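Transcriptional regulator ComR (Streptococcus vestibularis F0396, PDB 6HU8) probably binds DNA through a Cro/C1-type helix-turn-helix domain and belongs to the RNPP family of peptide-responsive regulators, here acting in competence signalling. Local coordinates at residues Y179-F184 / S222-L227; Y168-L173 / D185-R190; A212-K217 / L227-K232. One frame throughout, in Å; residues are numbered along the deposited sequence.

Contact 1: residues Y179-F184 / S222-L227; sequences YDKKIF and SFKDFL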
loop_
_atom_site.group_PDB
_atom_site.type_symbol
_atom_site.label_atom_id
_atom_site.label_comp_id
_atom_site.label_asym_id
_atom_site.label_seq_id
_atom_site.Cartn_x
_atom_site.Cartn_y
_atom_site.Cartn_z
ATOM N N TYR A 179 11.599 4.779 15.844
ATOM C CA TYR A 179 11.262 3.857 14.772
ATOM C C TYR A 179 12.510 3.097 14.355
ATOM O O TYR A 179 13.630 3.567 14.564
ATOM C CB TYR A 179 10.665 4.617 13.570
ATOM C CG TYR A 179 11.639 5.577 12.890
ATOM C CD1 TYR A 179 12.120 6.715 13.554
ATOM C CD2 TYR A 179 12.076 5.347 11.591
ATOM C CE1 TYR A 179 13.018 7.591 12.937
ATOM C CE2 TYR A 179 12.969 6.215 10.964
ATOM C CZ TYR A 179 13.437 7.337 11.646
ATOM O OH TYR A 179 14.322 8.194 11.036
ATOM N N ASP A 180 12.313 1.921 13.776
ATOM C CA ASP A 180 13.416 1.133 13.244
ATOM C C ASP A 180 13.964 1.865 12.026
ATOM O O ASP A 180 13.389 1.797 10.937
ATOM C CB ASP A 180 12.951 -0.282 12.883
ATOM C CG ASP A 180 14.100 -1.208 12.495
ATOM O OD1 ASP A 180 15.100 -0.727 11.918
ATOM O OD2 ASP A 180 13.992 -2.433 12.754
ATOM N N LYS A 181 15.085 2.551 12.214
ATOM C CA LYS A 181 15.613 3.438 11.194
ATOM C C LYS A 181 16.122 2.668 9.987
ATOM O O LYS A 181 16.054 3.160 8.865
ATOM C CB LYS A 181 16.736 4.307 11.775
ATOM C CG LYS A 181 16.820 5.702 11.181
ATOM C CD LYS A 181 17.882 6.545 11.889
ATOM C CE LYS A 181 19.288 6.205 11.400
ATOM N NZ LYS A 181 19.453 6.533 9.951
ATOM N N LYS A 182 16.627 1.458 10.221
ATOM C CA LYS A 182 17.159 0.626 9.140
ATOM C C LYS A 182 16.053 0.205 8.182
ATOM O O LYS A 182 16.228 0.237 6.951
ATOM C CB LYS A 182 17.864 -0.616 9.697
ATOM C CG LYS A 182 19.099 -0.307 10.537
ATOM C CD LYS A 182 19.651 -1.567 11.227
ATOM C CE LYS A 182 20.509 -1.182 12.441
ATOM N NZ LYS A 182 21.176 -2.342 13.112
ATOM N N ILE A 183 14.929 -0.226 8.755
ATOM C CA ILE A 183 13.790 -0.651 7.955
ATOM C C ILE A 183 13.248 0.517 7.139
ATOM O O ILE A 183 13.053 0.395 5.922
ATOM C CB ILE A 183 12.661 -1.224 8.823
ATOM C CG1 ILE A 183 13.081 -2.566 9.441
ATOM C CG2 ILE A 183 11.382 -1.375 8.002
ATOM C CD1 ILE A 183 11.995 -3.201 10.259
ATOM N N PHE A 184 13.016 1.643 7.812
ATOM C CA PHE A 184 12.474 2.827 7.150
ATOM C C PHE A 184 13.329 3.234 5.952
ATOM O O PHE A 184 12.823 3.379 4.834
ATOM C CB PHE A 184 12.358 3.990 8.139
ATOM C CG PHE A 184 11.770 5.248 7.537
ATOM C CD1 PHE A 184 10.393 5.371 7.351
ATOM C CD2 PHE A 184 12.592 6.309 7.154
ATOM C CE1 PHE A 184 9.845 6.530 6.793
ATOM C CE2 PHE A 184 12.053 7.477 6.593
ATOM C CZ PHE A 184 10.679 7.587 6.420
ATOM N N SER A 222 13.972 13.013 9.409
ATOM C CA SER A 222 14.837 12.238 8.538
ATOM C C SER A 222 14.960 12.995 7.220
ATOM O O SER A 222 14.409 12.580 6.206
ATOM C CB SER A 222 14.259 10.839 8.324
ATOM O OG SER A 222 15.039 10.077 7.415
ATOM N N PHE A 223 15.674 14.113 7.239
ATOM C CA PHE A 223 15.592 15.058 6.125
ATOM C C PHE A 223 16.463 14.690 4.922
ATOM O O PHE A 223 16.344 15.318 3.854
ATOM C CB PHE A 223 15.928 16.469 6.614
ATOM C CG PHE A 223 14.825 17.100 7.420
ATOM C CD1 PHE A 223 13.633 17.448 6.820
ATOM C CD2 PHE A 223 14.970 17.310 8.776
ATOM C CE1 PHE A 223 12.610 18.017 7.552
ATOM C CE2 PHE A 223 13.953 17.875 9.513
ATOM C CZ PHE A 223 12.772 18.234 8.895
ATOM N N LYS A 224 17.308 13.667 5.068
ATOM C CA LYS A 224 18.133 13.225 3.944
ATOM C C LYS A 224 17.243 12.765 2.789
ATOM O O LYS A 224 16.250 12.073 3.007
ATOM C CB LYS A 224 19.091 12.107 4.359
ATOM C CG LYS A 224 18.409 10.808 4.815
ATOM C CD LYS A 224 19.271 9.588 4.496
ATOM C CE LYS A 224 18.840 8.364 5.303
ATOM N NZ LYS A 224 19.133 8.550 6.755
ATOM N N ASP A 225 17.597 13.187 1.573
ATOM C CA ASP A 225 16.858 12.859 0.350
ATOM C C ASP A 225 15.431 13.430 0.282
ATOM O O ASP A 225 14.632 12.971 -0.551
ATOM C CB ASP A 225 16.786 11.335 0.147
ATOM C CG ASP A 225 18.147 10.714 -0.096
ATOM O OD1 ASP A 225 18.610 10.732 -1.260
ATOM O OD2 ASP A 225 18.748 10.210 0.879
ATOM N N PHE A 226 15.101 14.415 1.126
ATOM C CA PHE A 226 13.726 14.925 1.149
ATOM C C PHE A 226 13.315 15.475 -0.220
ATOM O O PHE A 226 12.209 15.205 -0.691
ATOM C CB PHE A 226 13.527 16.013 2.219
ATOM C CG PHE A 226 12.087 16.465 2.360
ATOM C CD1 PHE A 226 11.581 17.493 1.566
ATOM C CD2 PHE A 226 11.241 15.859 3.276
ATOM C CE1 PHE A 226 10.259 17.897 1.682
ATOM C CE2 PHE A 226 9.914 16.259 3.399
ATOM C CZ PHE A 226 9.426 17.282 2.598
ATOM N N LEU A 227 14.200 16.231 -0.866
ATOM C CA LEU A 227 13.862 16.817 -2.162
ATOM C C LEU A 227 13.842 15.742 -3.242
ATOM O O LEU A 227 13.221 15.912 -4.284
ATOM C CB LEU A 227 14.838 17.934 -2.531
ATOM C CG LEU A 227 14.826 19.153 -1.609
ATOM C CD1 LEU A 227 15.872 20.176 -2.057
ATOM C CD2 LEU A 227 13.435 19.778 -1.579
HETATM O O HOH W 1 15.715 8.005 8.728
#

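Contact 2: residues Y168-L173 / D185-R190; sequences YYFYHL and DRIVDR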
loop_
_atom_site.group_PDB
_atom_site.type_symbol
_atom_site.label_atom_id
_atom_site.label_comp_id
_atom_site.label_asym_id
_atom_site.label_seq_id
_atom_site.Cartn_x
_atom_site.Cartn_y
_atom_site.Cartn_z
ATOM N N TYR A 168 0.429 0.626 4.773
ATOM C CA TYR A 168 0.033 0.216 6.128
ATOM C C TYR A 168 1.217 0.319 7.090
ATOM O O TYR A 168 1.056 0.667 8.276
ATOM C CB TYR A 168 -0.517 -1.214 6.127
ATOM C CG TYR A 168 -1.507 -1.516 7.232
ATOM C CD1 TYR A 168 -2.518 -0.613 7.556
ATOM C CD2 TYR A 168 -1.451 -2.720 7.937
ATOM C CE1 TYR A 168 -3.436 -0.894 8.558
ATOM C CE2 TYR A 168 -2.367 -3.016 8.935
ATOM C CZ TYR A 168 -3.353 -2.100 9.244
ATOM O OH TYR A 168 -4.261 -2.397 10.229
ATOM N N TYR A 169 2.404 0.012 6.581
ATOM C CA TYR A 169 3.629 0.165 7.365
ATOM C C TYR A 169 3.814 1.630 7.790
ATOM O O TYR A 169 3.972 1.919 8.979
ATOM C CB TYR A 169 4.844 -0.345 6.572
ATOM C CG TYR A 169 6.176 0.195 7.070
ATOM C CD1 TYR A 169 6.624 -0.073 8.371
ATOM C CD2 TYR A 169 6.989 0.962 6.240
ATOM C CE1 TYR A 169 7.843 0.426 8.832
ATOM C CE2 TYR A 169 8.213 1.476 6.699
ATOM C CZ TYR A 169 8.628 1.201 7.992
ATOM O OH TYR A 169 9.827 1.695 8.447
ATOM N N PHE A 170 3.773 2.557 6.832
ATOM C CA PHE A 170 3.891 3.983 7.154
ATOM C C PHE A 170 2.815 4.415 8.145
ATOM O O PHE A 170 3.071 5.221 9.051
ATOM C CB PHE A 170 3.818 4.833 5.880
ATOM C CG PHE A 170 4.991 4.635 4.968
ATOM C CD1 PHE A 170 6.266 4.438 5.494
ATOM C CD2 PHE A 170 4.831 4.640 3.598
ATOM C CE1 PHE A 170 7.367 4.255 4.670
ATOM C CE2 PHE A 170 5.934 4.461 2.762
ATOM C CZ PHE A 170 7.198 4.256 3.301
ATOM N N TYR A 171 1.619 3.853 7.979
ATOM C CA TYR A 171 0.511 4.079 8.903
ATOM C C TYR A 171 0.858 3.681 10.343
ATOM O O TYR A 171 0.342 4.282 11.283
ATOM C CB TYR A 171 -0.709 3.306 8.425
ATOM C CG TYR A 171 -2.006 3.566 9.162
ATOM C CD1 TYR A 171 -2.633 4.802 9.091
ATOM C CD2 TYR A 171 -2.639 2.548 9.870
ATOM C CE1 TYR A 171 -3.847 5.034 9.737
ATOM C CE2 TYR A 171 -3.848 2.764 10.514
ATOM C CZ TYR A 171 -4.449 4.009 10.446
ATOM O OH TYR A 171 -5.652 4.228 11.087
ATOM N N HIS A 172 1.720 2.678 10.514
ATOM C CA HIS A 172 2.203 2.305 11.854
ATOM C C HIS A 172 3.093 3.396 12.462
ATOM O O HIS A 172 3.164 3.551 13.685
ATOM C CB HIS A 172 3.014 1.000 11.832
ATOM C CG HIS A 172 2.186 -0.237 11.743
ATOM N ND1 HIS A 172 1.347 -0.496 10.681
ATOM C CD2 HIS A 172 2.072 -1.295 12.582
ATOM C CE1 HIS A 172 0.746 -1.659 10.872
ATOM N NE2 HIS A 172 1.175 -2.168 12.016
ATOM N N LEU A 173 3.806 4.113 11.601
ATOM C CA LEU A 173 4.803 5.075 12.056
ATOM C C LEU A 173 4.194 6.427 12.371
ATOM O O LEU A 173 4.855 7.279 12.951
ATOM C CB LEU A 173 5.896 5.257 11.006
ATOM C CG LEU A 173 6.692 4.015 10.641
ATOM C CD1 LEU A 173 7.845 4.386 9.735
ATOM C CD2 LEU A 173 7.193 3.339 11.912
ATOM N N ASP A 185 14.630 3.387 6.170
ATOM C CA ASP A 185 15.510 3.816 5.089
ATOM C C ASP A 185 15.538 2.803 3.945
ATOM O O ASP A 185 15.619 3.183 2.779
ATOM C CB ASP A 185 16.939 4.062 5.599
ATOM C CG ASP A 185 17.031 5.245 6.554
ATOM O OD1 ASP A 185 16.022 5.956 6.736
ATOM O OD2 ASP A 185 18.121 5.472 7.125
ATOM N N ARG A 186 15.479 1.515 4.269
ATOM C CA ARG A 186 15.466 0.502 3.221
ATOM C C ARG A 186 14.198 0.616 2.387
ATOM O O ARG A 186 14.241 0.552 1.159
ATOM C CB ARG A 186 15.569 -0.907 3.804
ATOM C CG ARG A 186 15.611 -2.005 2.737
ATOM C CD ARG A 186 14.709 -3.195 3.084
ATOM N NE ARG A 186 14.689 -3.479 4.521
ATOM C CZ ARG A 186 15.507 -4.334 5.139
ATOM N NH1 ARG A 186 15.402 -4.525 6.451
ATOM N NH2 ARG A 186 16.428 -4.999 4.447
ATOM N N ILE A 187 13.065 0.780 3.059
ATOM C CA ILE A 187 11.794 0.876 2.342
ATOM C C ILE A 187 11.749 2.144 1.484
ATOM O O ILE A 187 11.448 2.082 0.283
ATOM C CB ILE A 187 10.599 0.846 3.323
ATOM C CG1 ILE A 187 10.426 -0.560 3.913
ATOM C CG2 ILE A 187 9.325 1.258 2.634
ATOM C CD1 ILE A 187 10.172 -1.621 2.866
ATOM N N VAL A 188 12.076 3.288 2.093
ATOM C CA VAL A 188 12.086 4.563 1.374
ATOM C C VAL A 188 12.966 4.463 0.143
ATOM O O VAL A 188 12.559 4.853 -0.949
ATOM C CB VAL A 188 12.585 5.739 2.259
ATOM C CG1 VAL A 188 12.727 7.008 1.430
ATOM C CG2 VAL A 188 11.635 5.969 3.420
ATOM N N ASP A 189 14.167 3.913 0.319
ATOM C CA ASP A 189 15.121 3.836 -0.778
ATOM C C ASP A 189 14.583 2.995 -1.936
ATOM O O ASP A 189 14.788 3.323 -3.108
ATOM C CB ASP A 189 16.459 3.274 -0.285
ATOM C CG ASP A 189 17.420 2.981 -1.425
ATOM O OD1 ASP A 189 17.957 3.945 -2.009
ATOM O OD2 ASP A 189 17.622 1.786 -1.753
ATOM N N ARG A 190 13.881 1.918 -1.609
ATOM C CA ARG A 190 13.363 1.038 -2.646
ATOM C C ARG A 190 12.125 1.653 -3.294
ATOM O O ARG A 190 11.907 1.502 -4.497
ATOM C CB ARG A 190 13.054 -0.349 -2.073
ATOM C CG ARG A 190 12.883 -1.403 -3.142
ATOM C CD ARG A 190 14.112 -1.447 -4.046
ATOM N NE ARG A 190 15.250 -2.092 -3.389
ATOM C CZ ARG A 190 16.487 -2.112 -3.881
ATOM N NH1 ARG A 190 16.754 -1.517 -5.042
ATOM N NH2 ARG A 190 17.461 -2.730 -3.213
#

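Contact 3: residues A212-K217 / L227-K232; sequences AIAGLK and LTVIDK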
loop_
_atom_site.group_PDB
_atom_site.type_symbol
_atom_site.label_atom_id
_atom_site.label_comp_id
_atom_site.label_asym_id
_atom_site.label_seq_id
_atom_site.Cartn_x
_atom_site.Cartn_y
_atom_site.Cartn_z
ATOM N N ALA A 212 3.367 9.822 2.151
ATOM C CA ALA A 212 3.577 9.327 3.520
ATOM C C ALA A 212 5.029 9.481 3.968
ATOM O O ALA A 212 5.298 9.868 5.101
ATOM C CB ALA A 212 3.146 7.837 3.639
ATOM N N ILE A 213 5.952 9.136 3.077
ATOM C CA ILE A 213 7.383 9.300 3.306
ATOM C C ILE A 213 7.738 10.760 3.602
ATOM O O ILE A 213 8.483 11.063 4.535
ATOM C CB ILE A 213 8.164 8.799 2.070
ATOM C CG1 ILE A 213 8.055 7.271 1.963
ATOM C CG2 ILE A 213 9.602 9.289 2.083
ATOM C CD1 ILE A 213 8.498 6.691 0.631
ATOM N N ALA A 214 7.181 11.677 2.819
ATOM C CA ALA A 214 7.534 13.094 2.951
ATOM C C ALA A 214 7.013 13.643 4.268
ATOM O O ALA A 214 7.730 14.343 4.984
ATOM C CB ALA A 214 6.988 13.885 1.781
ATOM N N GLY A 215 5.778 13.302 4.617
ATOM C CA GLY A 215 5.261 13.697 5.918
ATOM C C GLY A 215 6.063 13.099 7.070
ATOM O O GLY A 215 6.297 13.762 8.091
ATOM N N LEU A 216 6.487 11.846 6.914
ATOM C CA LEU A 216 7.255 11.176 7.958
ATOM C C LEU A 216 8.672 11.711 8.075
ATOM O O LEU A 216 9.175 11.904 9.189
ATOM C CB LEU A 216 7.294 9.666 7.709
ATOM C CG LEU A 216 6.016 8.934 8.115
ATOM C CD1 LEU A 216 6.052 7.485 7.614
ATOM C CD2 LEU A 216 5.842 9.004 9.632
ATOM N N LYS A 217 9.323 11.940 6.937
ATOM C CA LYS A 217 10.658 12.538 6.945
ATOM C C LYS A 217 10.657 13.873 7.707
ATOM O O LYS A 217 11.638 14.204 8.392
ATOM C CB LYS A 217 11.189 12.722 5.516
ATOM C CG LYS A 217 11.670 11.414 4.869
ATOM C CD LYS A 217 12.594 11.663 3.689
ATOM C CE LYS A 217 13.498 10.466 3.418
ATOM N NZ LYS A 217 14.417 10.237 4.588
ATOM N N LEU A 227 14.200 16.231 -0.866
ATOM C CA LEU A 227 13.862 16.817 -2.162
ATOM C C LEU A 227 13.842 15.742 -3.242
ATOM O O LEU A 227 13.221 15.912 -4.284
ATOM C CB LEU A 227 14.838 17.934 -2.531
ATOM C CG LEU A 227 14.826 19.153 -1.609
ATOM C CD1 LEU A 227 15.872 20.176 -2.057
ATOM C CD2 LEU A 227 13.435 19.778 -1.579
ATOM N N THR A 228 14.513 14.625 -2.991
ATOM C CA THR A 228 14.437 13.500 -3.916
ATOM C C THR A 228 13.031 12.889 -3.854
ATOM O O THR A 228 12.472 12.469 -4.878
ATOM C CB THR A 228 15.512 12.445 -3.618
ATOM O OG1 THR A 228 16.799 13.030 -3.836
ATOM C CG2 THR A 228 15.371 11.259 -4.550
ATOM N N VAL A 229 12.446 12.882 -2.660
ATOM C CA VAL A 229 11.058 12.455 -2.524
ATOM C C VAL A 229 10.120 13.436 -3.224
ATOM O O VAL A 229 9.186 13.020 -3.914
ATOM C CB VAL A 229 10.640 12.310 -1.056
ATOM C CG1 VAL A 229 9.178 11.923 -0.960
ATOM C CG2 VAL A 229 11.515 11.278 -0.350
ATOM N N ILE A 230 10.358 14.734 -3.063
ATOM C CA ILE A 230 9.537 15.730 -3.767
ATOM C C ILE A 230 9.613 15.507 -5.270
ATOM O O ILE A 230 8.604 15.559 -5.975
ATOM C CB ILE A 230 9.975 17.186 -3.441
ATOM C CG1 ILE A 230 9.812 17.470 -1.937
ATOM C CG2 ILE A 230 9.209 18.202 -4.315
ATOM C CD1 ILE A 230 8.362 17.383 -1.455
ATOM N N ASP A 231 10.826 15.253 -5.752
ATOM C CA ASP A 231 11.072 15.060 -7.178
ATOM C C ASP A 231 10.301 13.856 -7.735
ATOM O O ASP A 231 9.758 13.890 -8.854
ATOM C CB ASP A 231 12.573 14.894 -7.417
ATOM C CG ASP A 231 13.315 16.226 -7.400
ATOM O OD1 ASP A 231 12.684 17.258 -7.686
ATOM O OD2 ASP A 231 14.524 16.242 -7.102
ATOM N N LYS A 232 10.248 12.792 -6.946
ATOM C CA LYS A 232 9.560 11.586 -7.384
ATOM C C LYS A 232 8.062 11.853 -7.431
ATOM O O LYS A 232 7.379 11.460 -8.386
ATOM C CB LYS A 232 9.870 10.407 -6.462
ATOM C CG LYS A 232 9.443 9.045 -7.048
ATOM C CD LYS A 232 10.490 8.504 -8.001
ATOM C CE LYS A 232 10.142 7.094 -8.501
ATOM N NZ LYS A 232 11.364 6.250 -8.573
#

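Contact 1: residues Y179-F184 / S222-L227
Tyr-179 and Ser-222 meet through a water in a thin, partly buried contact between two inter-helix turns of the TPR domain, the turns that lead into helices 181-192 and 226-240. The two segments bury 124 Å² through a few side-chain touches, and their nearest CA atoms, of Lys-181 and Ser-222, are 9.2 Å apart. Ser-222 makes the inner touch, its OG lying obliquely to the Phe-184 ring, 4.0 Å from CE2. At the outer rim Lys-181 and Lys-224 come in obliquely to each other; both ammonium groups make weak, long ion pairs with Asp-185, which would offset their like charges. Asp-180 caps helix 181-192, its OD1 taking Ile-183 N at 3.2 Å in a nearly straight bond (166°) that arrives from above the carboxylate plane, while a type II beta turn runs from Phe-223 to Phe-226. In Tyr-179, chi1 of 65° puts CG between the backbone N and the carbonyl carbon, and the hydroxyl OH ends 3.8 Å from Ser-222 CB. The bridging water lies in the ring plane at its edge, 2.7 Å from Tyr-179 OH and 2.5 Å from Ser-222 OG.

Contact 2: residues Y168-L173 / D185-R190
Ile-187 packs both of its branches against two successive aromatic rings, Tyr-169 and Phe-170, and this buried cluster is the tight part of the contact. The CG2 methyl lies 3.7 Å from Phe-170 CZ and 4.1 Å from Phe-170 CE1, approaching the ring obliquely. The other branch runs past Tyr-169 in the opposite sense, with CG1 4.1 Å from Tyr-169 CE2. The fork follows from chi1 of -72°, which sets CG2 anti to the backbone N and CG1 beside it, one branch for each ring. The backbones stay apart, CA of Tyr-169 9.6 Å from CA of Ile-187, so side chains alone fill the interface. The looser side is the outer flank of helix 181-192, where Asp-185 directs its CB away from the aromatic pair and Arg-186 is exposed. On the far flank of the first helix, His-172 ND1 donates to Tyr-168 O at 2.7 Å, fixing the imidazole against its own helix, and NE2 is held by Glu-142. Helices 160-173 and 181-192 run in roughly opposite directions in the TPR domain, with helix 139-152 bringing Phe-149 onto Tyr-169 and Ile-187, and helix 200-219 bringing Ile-213 onto Phe-170 and Val-188.

Contact 3: residues A212-K217 / L227-K232
Val-229 carries the contact for segment 227-232, wedging its two methyls among Ile-213, Ala-214 and Lys-217. Leu-227, two residues earlier, turns to another partner: its side chain touches Glu-253 and Tyr-256 of helix 246-261. Thr-228 sits on the exposed flank and contributes its carbonyl to the helix, accepting from Lys-232 N. At Val-229 the chain reaches its nearest backbone approach to the other helix, 6.5 Å between its CA and that of Ala-214, a spacing that the small alanine side chain permits. CG1, anti to the backbone N (chi1 178°), lies 4.0 Å from Ala-214 CB and just as close to Ile-213 CG2. CG2 sits 3.7 Å from Ile-213 CG2 and 4.2 Å from Lys-217 CD, so that the lysine serves here through its aliphatic stem. Its ammonium end is bent away at chi4 and bonds the carbonyls of Ser-222 and Lys-224, in the turn that joins the two helices. This is an antiparallel helical hairpin of the TPR domain: the axes of the two short segments approach to 9.7 Å and cross at -158°. Ile-230 comes next, its CB off to the flank; the end of its side chain stays 5.0 Å from segment 212-217 and packs on Glu-253 instead. Asp-231 faces solvent, while its N closes a helical turn on Leu-227 O at 2.9 Å. The side chain of Lys-232 takes no part across the pair; its NZ donates to the carbonyls of Leu-192 and Gln-194, where helix 181-192 comes to its end.

Contacts 2 and 3 are buried and apolar, each joining consecutive helices that run in roughly opposite directions, whereas contact 1 lies nearer the surface and links the turns beside those helices with water and with charge at its rim. Contact 1 shares helix 181-192 with contact 2 and helix 226-240 with contact 3, and the centres of all three lie within about 11 Å of one another. Phe-170 joins the two apolar cores, its CZ 3.4 Å from Ile-213 CG1, while Phe-184 packs back from contact 1 onto Leu-173. A polar tie runs from contact 1 to contact 3, where Lys-217 O probably accepts from Ser-222 N at 2.8 Å.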